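Local structure of histone-lysine N-methyltransferase, H3 lysine-9 specific SUVH6 (Arabidopsis thaliana, 6A5K) at residues V367-E381 with V478-L492. The protein transfers methyl groups from S-adenosylmethionine to a lysine of histone H3, and probably couples this mark to non-CG DNA methylation in plant chromatin. The protein carries 1 engineered substitution. Residues are numbered along the deposited sequence; the frame is centred on the assembly and turned at random.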
# COMPACT_ATOMS: atom_id res chain seq x y z
N VAL A 367 0.56 -2.47 -14.09
CA VAL A 367 -0.40 -3.20 -13.25
C VAL A 367 -1.02 -2.27 -12.21
O VAL A 367 -0.32 -1.47 -11.60
CB VAL A 367 0.28 -4.39 -12.51
CG1 VAL A 367 -0.72 -5.09 -11.59
CG2 VAL A 367 0.88 -5.38 -13.50
N ARG A 368 -2.33 -2.36 -12.03
CA ARG A 368 -2.98 -1.66 -10.92
C ARG A 368 -4.07 -2.53 -10.30
O ARG A 368 -4.41 -3.60 -10.83
CB ARG A 368 -3.58 -0.32 -11.39
CG ARG A 368 -4.70 -0.47 -12.42
CD ARG A 368 -5.10 0.90 -13.01
NE ARG A 368 -6.06 0.75 -14.11
CZ ARG A 368 -6.29 1.69 -15.02
NH1 ARG A 368 -5.63 2.83 -14.97
NH2 ARG A 368 -7.18 1.47 -15.98
N CYS A 369 -4.62 -2.07 -9.19
CA CYS A 369 -5.66 -2.80 -8.47
C CYS A 369 -6.96 -2.01 -8.45
O CYS A 369 -6.94 -0.78 -8.31
CB CYS A 369 -5.20 -3.12 -7.05
SG CYS A 369 -6.37 -4.08 -6.07
N LEU A 370 -8.10 -2.69 -8.58
CA LEU A 370 -9.39 -2.02 -8.62
C LEU A 370 -9.82 -1.49 -7.25
O LEU A 370 -10.71 -0.65 -7.16
CB LEU A 370 -10.48 -2.94 -9.17
CG LEU A 370 -10.44 -3.26 -10.67
CD1 LEU A 370 -11.62 -4.14 -11.06
CD2 LEU A 370 -10.43 -1.98 -11.48
N LYS A 371 -9.20 -1.97 -6.19
CA LYS A 371 -9.46 -1.39 -4.88
C LYS A 371 -8.18 -0.99 -4.16
O LYS A 371 -7.07 -1.26 -4.63
CB LYS A 371 -10.28 -2.35 -4.01
CG LYS A 371 -9.52 -3.55 -3.51
CD LYS A 371 -10.46 -4.59 -2.93
CE LYS A 371 -11.76 -4.68 -3.72
NZ LYS A 371 -12.70 -5.69 -3.16
N SER A 372 -8.33 -0.32 -3.02
CA SER A 372 -7.18 0.09 -2.24
C SER A 372 -6.48 -1.13 -1.65
O SER A 372 -7.09 -2.17 -1.43
CB SER A 372 -7.59 1.08 -1.13
OG SER A 372 -8.47 0.48 -0.20
N ILE A 373 -5.18 -0.99 -1.42
CA ILE A 373 -4.39 -2.10 -0.90
C ILE A 373 -3.78 -1.73 0.45
O ILE A 373 -2.99 -0.79 0.54
CB ILE A 373 -3.27 -2.49 -1.88
CG1 ILE A 373 -3.87 -2.97 -3.21
CG2 ILE A 373 -2.38 -3.58 -1.28
CD1 ILE A 373 -2.83 -3.12 -4.31
N PRO A 374 -4.15 -2.47 1.51
CA PRO A 374 -3.59 -2.21 2.84
C PRO A 374 -2.08 -2.45 2.87
O PRO A 374 -1.60 -3.40 2.25
CB PRO A 374 -4.32 -3.21 3.75
CG PRO A 374 -5.57 -3.57 3.00
CD PRO A 374 -5.18 -3.52 1.54
N ILE A 375 -1.35 -1.61 3.58
CA ILE A 375 0.10 -1.79 3.71
C ILE A 375 0.44 -3.19 4.24
O ILE A 375 -0.25 -3.73 5.12
CB ILE A 375 0.72 -0.70 4.62
CG1 ILE A 375 2.25 -0.77 4.57
CG2 ILE A 375 0.16 -0.78 6.05
CD1 ILE A 375 2.91 0.49 5.11
N GLY A 376 1.46 -3.81 3.66
CA GLY A 376 1.84 -5.16 4.06
C GLY A 376 1.07 -6.26 3.36
O GLY A 376 1.28 -7.44 3.65
N SER A 377 0.19 -5.91 2.44
CA SER A 377 -0.57 -6.93 1.72
C SER A 377 0.27 -7.64 0.66
O SER A 377 1.08 -7.01 -0.02
CB SER A 377 -1.81 -6.34 1.03
OG SER A 377 -2.69 -5.77 1.97
N PHE A 378 0.06 -8.95 0.52
CA PHE A 378 0.60 -9.71 -0.59
C PHE A 378 -0.11 -9.32 -1.89
O PHE A 378 -1.34 -9.18 -1.92
CB PHE A 378 0.44 -11.22 -0.33
CG PHE A 378 0.77 -12.08 -1.52
CD1 PHE A 378 2.04 -12.10 -2.05
CD2 PHE A 378 -0.20 -12.90 -2.09
CE1 PHE A 378 2.35 -12.91 -3.14
CE2 PHE A 378 0.09 -13.71 -3.17
CZ PHE A 378 1.37 -13.71 -3.70
N ILE A 379 0.67 -9.12 -2.95
CA ILE A 379 0.12 -8.75 -4.25
C ILE A 379 0.03 -9.96 -5.17
O ILE A 379 -1.05 -10.45 -5.48
CB ILE A 379 0.97 -7.67 -4.96
CG1 ILE A 379 1.27 -6.49 -4.02
CG2 ILE A 379 0.29 -7.23 -6.26
CD1 ILE A 379 0.02 -5.82 -3.44
N CYS A 380 1.20 -10.44 -5.58
CA CYS A 380 1.30 -11.58 -6.49
C CYS A 380 2.72 -12.09 -6.48
O CYS A 380 3.61 -11.46 -5.92
CB CYS A 380 0.89 -11.19 -7.92
SG CYS A 380 2.02 -10.00 -8.70
N GLU A 381 2.93 -13.23 -7.13
CA GLU A 381 4.26 -13.80 -7.33
C GLU A 381 4.82 -13.35 -8.67
O GLU A 381 4.06 -13.01 -9.58
CB GLU A 381 4.20 -15.33 -7.27
CG GLU A 381 5.55 -16.04 -7.37
CD GLU A 381 5.47 -17.52 -7.01
OE1 GLU A 381 4.36 -18.02 -6.75
OE2 GLU A 381 6.53 -18.18 -7.00
N VAL A 478 9.49 -15.43 -5.46
CA VAL A 478 9.56 -13.97 -5.40
C VAL A 478 8.15 -13.41 -5.23
O VAL A 478 7.34 -13.47 -6.15
CB VAL A 478 10.26 -13.39 -6.65
CG1 VAL A 478 10.16 -11.87 -6.69
CG2 VAL A 478 11.72 -13.85 -6.68
N MSE A 479 7.86 -12.91 -4.03
CA MSE A 479 6.51 -12.46 -3.69
C MSE A 479 6.49 -10.96 -3.48
O MSE A 479 7.28 -10.44 -2.69
CB MSE A 479 6.03 -13.16 -2.41
CG MSE A 479 6.20 -14.69 -2.44
SE MSE A 479 5.15 -15.44 -3.88
CE MSE A 479 4.74 -17.20 -3.12
N PHE A 480 5.58 -10.25 -4.14
CA PHE A 480 5.50 -8.80 -3.95
C PHE A 480 4.56 -8.40 -2.82
O PHE A 480 3.46 -8.96 -2.68
CB PHE A 480 5.08 -8.12 -5.25
CG PHE A 480 6.04 -8.34 -6.36
CD1 PHE A 480 7.23 -7.64 -6.40
CD2 PHE A 480 5.76 -9.24 -7.37
CE1 PHE A 480 8.13 -7.83 -7.43
CE2 PHE A 480 6.66 -9.45 -8.40
CZ PHE A 480 7.85 -8.74 -8.42
N PHE A 481 4.99 -7.42 -2.03
CA PHE A 481 4.20 -6.88 -0.92
C PHE A 481 4.08 -5.35 -1.04
O PHE A 481 5.01 -4.68 -1.49
CB PHE A 481 4.85 -7.21 0.43
CG PHE A 481 4.69 -8.64 0.85
CD1 PHE A 481 5.59 -9.61 0.42
CD2 PHE A 481 3.66 -9.01 1.71
CE1 PHE A 481 5.45 -10.93 0.81
CE2 PHE A 481 3.52 -10.34 2.11
CZ PHE A 481 4.41 -11.29 1.67
N ALA A 482 2.94 -4.81 -0.61
CA ALA A 482 2.76 -3.35 -0.54
C ALA A 482 3.55 -2.73 0.61
O ALA A 482 3.54 -3.25 1.73
CB ALA A 482 1.28 -3.01 -0.41
N GLN A 483 4.23 -1.61 0.35
CA GLN A 483 4.88 -0.86 1.43
C GLN A 483 4.24 0.51 1.67
O GLN A 483 4.80 1.36 2.36
CB GLN A 483 6.39 -0.72 1.17
CG GLN A 483 6.80 0.02 -0.10
CD GLN A 483 8.30 0.27 -0.16
OE1 GLN A 483 9.06 -0.32 0.62
NE2 GLN A 483 8.74 1.14 -1.06
N ASP A 484 3.05 0.71 1.10
CA ASP A 484 2.17 1.83 1.43
C ASP A 484 0.75 1.31 1.58
O ASP A 484 0.45 0.20 1.15
CB ASP A 484 2.16 2.91 0.34
CG ASP A 484 3.54 3.42 -0.02
OD1 ASP A 484 3.84 3.47 -1.23
OD2 ASP A 484 4.29 3.80 0.90
N ASN A 485 -0.12 2.12 2.17
CA ASN A 485 -1.54 1.98 1.92
C ASN A 485 -1.81 2.57 0.54
O ASN A 485 -1.77 3.78 0.36
CB ASN A 485 -2.37 2.69 2.99
CG ASN A 485 -2.29 2.00 4.34
OD1 ASN A 485 -2.59 0.81 4.46
ND2 ASN A 485 -1.87 2.74 5.36
N ILE A 486 -2.06 1.72 -0.44
CA ILE A 486 -2.14 2.17 -1.83
C ILE A 486 -3.57 2.55 -2.23
O ILE A 486 -4.49 1.78 -1.99
CB ILE A 486 -1.61 1.08 -2.79
CG1 ILE A 486 -0.22 0.60 -2.34
CG2 ILE A 486 -1.55 1.62 -4.22
CD1 ILE A 486 0.34 -0.56 -3.20
N PRO A 487 -3.75 3.74 -2.82
CA PRO A 487 -5.07 4.14 -3.32
C PRO A 487 -5.52 3.23 -4.44
O PRO A 487 -4.66 2.65 -5.12
CB PRO A 487 -4.83 5.57 -3.85
CG PRO A 487 -3.55 6.02 -3.20
CD PRO A 487 -2.73 4.78 -3.03
N PRO A 488 -6.84 3.09 -4.65
CA PRO A 488 -7.29 2.28 -5.78
C PRO A 488 -6.78 2.87 -7.10
O PRO A 488 -6.68 4.09 -7.22
CB PRO A 488 -8.82 2.35 -5.69
CG PRO A 488 -9.10 3.57 -4.89
CD PRO A 488 -7.96 3.72 -3.93
N LEU A 489 -6.42 1.98 -8.02
CA LEU A 489 -6.04 2.32 -9.40
C LEU A 489 -4.69 3.02 -9.51
O LEU A 489 -4.31 3.44 -10.60
CB LEU A 489 -7.13 3.18 -10.06
CG LEU A 489 -8.51 2.52 -10.16
CD1 LEU A 489 -9.56 3.52 -10.62
CD2 LEU A 489 -8.48 1.30 -11.08
N GLN A 490 -3.96 3.14 -8.40
CA GLN A 490 -2.59 3.66 -8.47
C GLN A 490 -1.69 2.59 -9.05
O GLN A 490 -1.79 1.41 -8.68
CB GLN A 490 -2.09 4.09 -7.08
CG GLN A 490 -0.64 4.59 -7.08
CD GLN A 490 -0.18 5.10 -5.72
OE1 GLN A 490 0.54 4.41 -4.99
NE2 GLN A 490 -0.57 6.33 -5.39
N GLU A 491 -0.81 2.97 -9.98
CA GLU A 491 0.07 1.97 -10.59
C GLU A 491 0.96 1.32 -9.53
O GLU A 491 1.53 2.00 -8.67
CB GLU A 491 0.93 2.59 -11.69
CG GLU A 491 1.74 1.54 -12.46
CD GLU A 491 2.48 2.11 -13.66
OE1 GLU A 491 2.39 3.33 -13.91
OE2 GLU A 491 3.16 1.32 -14.34
N LEU A 492 1.04 -0.01 -9.58
CA LEU A 492 1.93 -0.78 -8.72
C LEU A 492 3.31 -0.92 -9.36
O LEU A 492 3.42 -1.26 -10.54
CB LEU A 492 1.34 -2.17 -8.46
CG LEU A 492 -0.12 -2.22 -8.01
CD1 LEU A 492 -0.56 -3.67 -7.83
CD2 LEU A 492 -0.28 -1.45 -6.71
O HOH W 1 3.03 -1.35 -13.19
O HOH W 2 -4.07 4.21 -13.14
O HOH W 3 -3.86 0.00 -7.76
O HOH W 4 -4.54 -0.10 -4.88
O HOH W 5 8.75 -16.80 -7.78
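In the SET domain, segments 367-381 and 478-492 run antiparallel and pass together from one small sheet to another, with Ile373 and Ile486 exchanging backbone bonds midway. Strand 378-381 borders strand 478-482; Ile379 N donates to Phe480 O (2.8 Å), and Phe480 N returns an almost straight bond to Cys380 O. Between Phe378 and Glu381 the register slips by one residue, a beta bulge. On the face carrying Phe378, Phe481 and Met479, the Phe378 ring, its CG anti to the backbone N (chi1 171°), turns its edge to the face of Phe481, planes at 59°. Met479, a selenomethionine, places SE 3.8 Å from Phe378 CE1 and 3.5 Å from Glu381 CB. SET domains are built from several short sheets, and here two loops, 370-377 and 483-490, link two of them side by side: Asn485 OD1 accepts Ile375 N at 2.9 Å, the donor standing above the amide plane. A type II turn from Pro374 to Ser377 then brings Gly376 N to Ala482 O. Leu492 meets Ile373 tip to tip, Leu492 CD2 to Ile373 CD1 3.9 Å, and Leu492 CD1 touches Ile379 CG2. A water joins Val367 N to Glu491 OE2, which also accepts from Asn454; Glu491 OE1 forms a salt bridge with Arg363.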